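Local coordinates for protein sucrose 6(F)-phosphate phosphorylase (Thermoanaerobacterium thermosaccharolyticum DSM 571, PDB 6S9V) that belongs to the phosphorylases of the alpha-amylase family, enzymes built on a closed eight-stranded parallel beta/alpha barrel, at residues 43-46 with 47-51; 313-316 with 317-321; 422-425 with 426-430. All blocks are in the same frame, centred on the assembly; numbering follows the deposited sequence.

Contact 1. Residues 43-46 with 47-51; sequences KYFS and DVFGG
Phe-45 meets Val-48 and Phe-49 just past the end of helix 34-44. This is the tight, buried side of the contact. CB of Phe-45 lies 3.7 Å from CD2 of Phe-49. The two side chains run side by side and point the same way. Their rings form an offset edge-to-face pair, the edge of Phe-49 turned to the face of Phe-45, with centroids 5.7 Å apart and planes at 62°. CG2 of Val-48 comes to the edge of the Phe-45 ring, near its plane. CB of Val-48 sits 3.8 Å from CB of Phe-45. The backbone closes the turn. Val-48 N donates to Phe-45 O over 3.0 Å, and Phe-49 N adds a weak bond to the same oxygen. Leu-438 of helix 432-446 packs on both Phe-45 and Val-48. The other side is exposed. There Ser-46 and Asp-47 each send CB away from the partner segment and meet it mainly through the chain itself. The Asp-47 carboxylate turns to a salt bridge from OD2 to Arg-442. The turn is the alpha-to-beta connection of a beta/alpha barrel, leading from helix 34-44 into barrel strand 51-54.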
# COMPACT_ATOMS: atom_id res chain seq x y z
N LYS A 43 12.49 -19.47 9.18
CA LYS A 43 13.92 -19.55 9.42
C LYS A 43 14.44 -18.28 10.10
O LYS A 43 15.24 -18.36 11.04
CB LYS A 43 14.65 -19.77 8.10
CG LYS A 43 16.14 -20.03 8.22
CD LYS A 43 16.72 -20.45 6.87
CE LYS A 43 18.24 -20.57 6.92
NZ LYS A 43 18.72 -21.52 7.97
N TYR A 44 13.97 -17.10 9.67
CA TYR A 44 14.57 -15.85 10.09
C TYR A 44 13.65 -14.87 10.83
O TYR A 44 14.17 -13.99 11.53
CB TYR A 44 15.11 -15.07 8.87
CG TYR A 44 16.05 -15.81 7.97
CD1 TYR A 44 17.34 -16.14 8.37
CD2 TYR A 44 15.67 -16.14 6.67
CE1 TYR A 44 18.20 -16.81 7.53
CE2 TYR A 44 16.53 -16.80 5.82
CZ TYR A 44 17.80 -17.13 6.25
OH TYR A 44 18.64 -17.79 5.38
N PHE A 45 12.32 -14.98 10.69
CA PHE A 45 11.48 -13.83 11.00
C PHE A 45 10.28 -14.16 11.87
O PHE A 45 9.32 -13.36 11.91
CB PHE A 45 10.98 -13.18 9.71
CG PHE A 45 12.07 -12.84 8.72
CD1 PHE A 45 13.16 -12.09 9.11
CD2 PHE A 45 11.97 -13.23 7.40
CE1 PHE A 45 14.16 -11.77 8.20
CE2 PHE A 45 12.96 -12.91 6.48
CZ PHE A 45 14.05 -12.17 6.88
N SER A 46 10.30 -15.27 12.60
CA SER A 46 9.10 -15.70 13.31
C SER A 46 8.60 -14.64 14.29
O SER A 46 7.39 -14.42 14.42
CB SER A 46 9.34 -17.03 14.02
OG SER A 46 9.27 -18.08 13.07
N ASP A 47 9.51 -13.99 15.03
CA ASP A 47 9.11 -12.94 15.96
C ASP A 47 9.47 -11.56 15.42
O ASP A 47 9.41 -10.56 16.15
CB ASP A 47 9.71 -13.16 17.35
CG ASP A 47 11.22 -13.12 17.35
OD1 ASP A 47 11.84 -13.32 16.29
OD2 ASP A 47 11.79 -12.86 18.43
N VAL A 48 9.81 -11.48 14.15
CA VAL A 48 10.12 -10.21 13.51
C VAL A 48 8.84 -9.58 12.98
O VAL A 48 8.72 -8.35 12.95
CB VAL A 48 11.16 -10.43 12.39
CG1 VAL A 48 11.35 -9.16 11.56
CG2 VAL A 48 12.49 -10.90 13.00
N PHE A 49 7.87 -10.40 12.57
CA PHE A 49 6.63 -9.88 12.00
C PHE A 49 5.43 -10.45 12.75
O PHE A 49 5.40 -11.64 13.09
CB PHE A 49 6.51 -10.20 10.52
CG PHE A 49 7.63 -9.62 9.72
CD1 PHE A 49 7.79 -8.25 9.62
CD2 PHE A 49 8.52 -10.44 9.06
CE1 PHE A 49 8.83 -7.71 8.90
CE2 PHE A 49 9.55 -9.90 8.33
CZ PHE A 49 9.71 -8.54 8.25
N GLY A 50 4.45 -9.59 13.00
CA GLY A 50 3.18 -10.02 13.55
C GLY A 50 2.13 -10.23 12.47
O GLY A 50 1.07 -10.80 12.73
N GLY A 51 2.42 -9.75 11.27
CA GLY A 51 1.50 -9.89 10.15
C GLY A 51 2.24 -9.78 8.84
O GLY A 51 3.38 -9.32 8.78

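Contact 2. Residues 313-316 with 317-321; sequences PVKP and DLDGL
Lys-315 and Asp-319 form a salt bridge across the turn, with NZ 2.9 Å from OD1. The ammonium comes from above the carboxylate plane, 39° out of it. The two side chains cross at about a right angle. The lysine chain bends at its last two torsions (chi3 65°, chi4 61°), which folds NZ back over the acid. CG of Lys-315 also lies 3.5 Å from OD1. A water lies near both groups, but its bridge is doubtful: the leg to Lys-315 NZ is weak and the leg to Asp-319 OD2 is too short. CB of Pro-316 touches the same OD2 at 3.4 Å.

Asp-319 is placed by a type I beta turn from Pro-316 to Asp-319. Its N donates to Pro-316 O over 2.9 Å. The peptide bond before Pro-316 is cis. One step further back, Leu-318 N donates to Val-314 O over 2.8 Å. The turn lies in the loop that leads from strand 312-313 to helix 324-336.

On the buried side, CB of Pro-313 packs against the Asp-317 carboxylate, 3.5 Å from CG. OD1 of Asp-317 is near CD of Pro-316, while OD2 is hydrogen-bonded to ND1 of His-254. CD2 of Leu-318 lies 3.6 Å from Pro-313 O. Outside the turn, Lys-315 O accepts a hydrogen bond from His-358 ND1. The backbones of Val-314 and Lys-315 are hydrogen-bonded to His-358 and Val-357 of strand 357-361.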
# COMPACT_ATOMS: atom_id res chain seq x y z
N PRO A 313 5.10 8.47 -2.48
CA PRO A 313 4.12 9.45 -2.97
C PRO A 313 4.62 10.89 -2.90
O PRO A 313 5.28 11.30 -1.95
CB PRO A 313 2.92 9.26 -2.03
CG PRO A 313 3.06 7.86 -1.52
CD PRO A 313 4.55 7.64 -1.39
N VAL A 314 4.26 11.66 -3.93
CA VAL A 314 4.51 13.10 -3.95
C VAL A 314 3.19 13.83 -4.18
O VAL A 314 2.60 14.36 -3.23
CB VAL A 314 5.56 13.46 -5.03
CG1 VAL A 314 5.82 14.95 -5.03
CG2 VAL A 314 6.84 12.69 -4.77
N LYS A 315 2.70 13.87 -5.44
CA LYS A 315 1.40 14.46 -5.72
C LYS A 315 0.37 13.38 -6.02
O LYS A 315 0.66 12.44 -6.77
CB LYS A 315 1.45 15.40 -6.93
CG LYS A 315 2.30 16.63 -6.77
CD LYS A 315 2.29 17.44 -8.07
CE LYS A 315 0.90 18.00 -8.39
NZ LYS A 315 0.41 18.92 -7.32
N PRO A 316 -0.87 13.50 -5.51
CA PRO A 316 -1.46 14.60 -4.74
C PRO A 316 -1.25 14.50 -3.23
O PRO A 316 -1.70 15.38 -2.50
CB PRO A 316 -2.95 14.48 -5.07
CG PRO A 316 -3.15 12.99 -5.19
CD PRO A 316 -1.88 12.48 -5.86
N ASP A 317 -0.56 13.44 -2.77
CA ASP A 317 -0.55 13.09 -1.35
C ASP A 317 0.00 14.22 -0.49
O ASP A 317 -0.42 14.41 0.66
CB ASP A 317 0.26 11.82 -1.14
CG ASP A 317 -0.24 10.66 -1.99
OD1 ASP A 317 -0.18 10.78 -3.23
OD2 ASP A 317 -0.71 9.65 -1.41
N LEU A 318 0.99 14.95 -1.00
CA LEU A 318 1.64 16.04 -0.29
C LEU A 318 1.15 17.41 -0.74
O LEU A 318 1.73 18.43 -0.32
CB LEU A 318 3.16 15.95 -0.45
CG LEU A 318 3.93 14.87 0.32
CD1 LEU A 318 4.01 15.25 1.80
CD2 LEU A 318 3.36 13.49 0.19
N ASP A 319 0.10 17.48 -1.56
CA ASP A 319 -0.44 18.76 -2.01
C ASP A 319 -0.80 19.63 -0.82
O ASP A 319 -1.48 19.18 0.11
CB ASP A 319 -1.68 18.56 -2.89
CG ASP A 319 -1.35 18.09 -4.29
OD1 ASP A 319 -0.17 17.92 -4.64
OD2 ASP A 319 -2.32 17.87 -5.06
N GLY A 320 -0.36 20.89 -0.86
CA GLY A 320 -0.64 21.82 0.21
C GLY A 320 0.23 21.67 1.44
O GLY A 320 0.08 22.45 2.38
N LEU A 321 1.11 20.66 1.46
CA LEU A 321 2.01 20.43 2.58
C LEU A 321 3.46 20.76 2.26
O LEU A 321 4.24 20.98 3.19
CB LEU A 321 1.94 18.97 3.03
CG LEU A 321 0.53 18.45 3.34
CD1 LEU A 321 0.60 17.00 3.76
CD2 LEU A 321 -0.14 19.31 4.38
O HOH W 1 -2.43 17.16 -7.36

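Contact 3. Residues 422-425 with 426-430; sequences LKEI and EESVQ
Residues 422-425 give their carbonyl oxygens to the N-H groups of 426-429, each four residues on. This is the alpha-helical pattern of the short helix 422-428, which packs on helix 34-44 of the barrel domain. The bond from Glu-426 N to Leu-422 O is 2.9 Å long, with an N-H...O angle of 167°. The bond from Val-429 N to Ile-425 O is 3.0 Å.

Lys-423 and Glu-426 lie side by side and point the same way. They form a salt bridge, but its NZ to OE1 hydrogen bond is weak at 3.3 Å. The lysine chain bends at its second and third torsions, and CD and CE also pass close to the same oxygen. Glu-426 has CG anti to its own N (chi1 178°) and an extended chain, which brings the carboxylate alongside the lysine.

On the buried side, Ile-425 and Val-429 meet through CG2 and CG1 at 4.1 Å. Their side chains cross obliquely. Val-40 and Tyr-44 of helix 34-44 pack on this side. Val-429 also touches Leu-397.

Glu-424 has an extended chain, and its OE1 is hydrogen-bonded to NE2 of His-418. Its carbonyl oxygen accepts Ser-428 N over 2.8 Å. Ser-428 OG lies 3.0 Å from the same oxygen.

The Gln-430 side chain folds back along the chain. Its NE2 donates to Glu-426 O over 3.1 Å, from above the carbonyl plane, with that oxygen only 3° out of the glutamine amide plane.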
# COMPACT_ATOMS: atom_id res chain seq x y z
N LEU A 422 16.39 -17.94 -2.57
CA LEU A 422 16.73 -18.33 -1.20
C LEU A 422 18.19 -18.03 -0.88
O LEU A 422 18.51 -17.54 0.21
CB LEU A 422 16.45 -19.82 -0.99
CG LEU A 422 14.99 -20.27 -0.92
CD1 LEU A 422 14.94 -21.78 -0.73
CD2 LEU A 422 14.28 -19.55 0.22
N LYS A 423 19.11 -18.33 -1.80
CA LYS A 423 20.52 -18.09 -1.52
C LYS A 423 20.80 -16.61 -1.35
O LYS A 423 21.61 -16.22 -0.51
CB LYS A 423 21.39 -18.69 -2.63
CG LYS A 423 21.13 -20.18 -2.84
CD LYS A 423 21.67 -21.04 -1.71
CE LYS A 423 23.18 -21.12 -1.67
NZ LYS A 423 23.59 -21.85 -0.44
N GLU A 424 20.12 -15.76 -2.14
CA GLU A 424 20.32 -14.32 -2.01
C GLU A 424 19.76 -13.81 -0.69
O GLU A 424 20.34 -12.90 -0.07
CB GLU A 424 19.66 -13.59 -3.18
CG GLU A 424 19.92 -12.08 -3.18
CD GLU A 424 19.39 -11.37 -4.41
OE1 GLU A 424 18.69 -11.99 -5.24
OE2 GLU A 424 19.69 -10.17 -4.56
N ILE A 425 18.64 -14.36 -0.24
CA ILE A 425 18.12 -14.02 1.08
C ILE A 425 19.12 -14.42 2.16
O ILE A 425 19.43 -13.65 3.07
CB ILE A 425 16.75 -14.68 1.32
CG1 ILE A 425 15.72 -14.14 0.33
CG2 ILE A 425 16.31 -14.44 2.75
CD1 ILE A 425 14.43 -14.93 0.32
N GLU A 426 19.64 -15.65 2.06
CA GLU A 426 20.63 -16.12 3.03
C GLU A 426 21.80 -15.15 3.12
O GLU A 426 22.26 -14.84 4.23
CB GLU A 426 21.10 -17.51 2.61
CG GLU A 426 22.18 -18.13 3.50
CD GLU A 426 22.80 -19.38 2.87
OE1 GLU A 426 22.26 -19.87 1.85
OE2 GLU A 426 23.82 -19.87 3.40
N GLU A 427 22.27 -14.64 1.98
CA GLU A 427 23.37 -13.68 1.98
C GLU A 427 22.94 -12.34 2.55
O GLU A 427 23.65 -11.75 3.38
CB GLU A 427 23.91 -13.49 0.56
CG GLU A 427 24.75 -14.62 0.04
CD GLU A 427 26.16 -14.61 0.61
OE1 GLU A 427 26.95 -13.69 0.28
OE2 GLU A 427 26.47 -15.52 1.40
N SER A 428 21.78 -11.84 2.13
CA SER A 428 21.38 -10.48 2.48
C SER A 428 21.15 -10.33 3.98
O SER A 428 21.49 -9.29 4.56
CB SER A 428 20.11 -10.09 1.72
OG SER A 428 20.37 -9.90 0.35
N VAL A 429 20.57 -11.34 4.64
CA VAL A 429 20.23 -11.19 6.05
C VAL A 429 21.48 -11.09 6.91
O VAL A 429 21.39 -10.67 8.07
CB VAL A 429 19.34 -12.35 6.55
CG1 VAL A 429 18.03 -12.36 5.81
CG2 VAL A 429 20.05 -13.69 6.43
N GLN A 430 22.64 -11.47 6.38
CA GLN A 430 23.88 -11.37 7.13
C GLN A 430 24.51 -9.99 7.04
O GLN A 430 25.44 -9.70 7.82
CB GLN A 430 24.87 -12.43 6.62
CG GLN A 430 24.33 -13.85 6.79
CD GLN A 430 25.33 -14.92 6.41
OE1 GLN A 430 26.35 -15.10 7.07
NE2 GLN A 430 25.02 -15.65 5.34

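Along the chain the three contacts are in series, with none nested or crossed. Contact 1 comes first and closes the turn between helix 34-44 and barrel strand 51-54. Contact 2 follows far along the chain, in the loop between strand 312-313 and helix 324-336. Its centre is about 33 Å from that of contact 1, on the opposite side of the chain's centre. Contact 3 is last and builds helix 422-428. It returns to contact 1: the Tyr-44 ring packs on Ile-425 and Val-429, and its OH lies 3.5 Å from CA of Glu-426. Contacts 1 and 3 thus join the end of helix 34-44 to helix 422-428, late in the chain, while contact 2 stands apart.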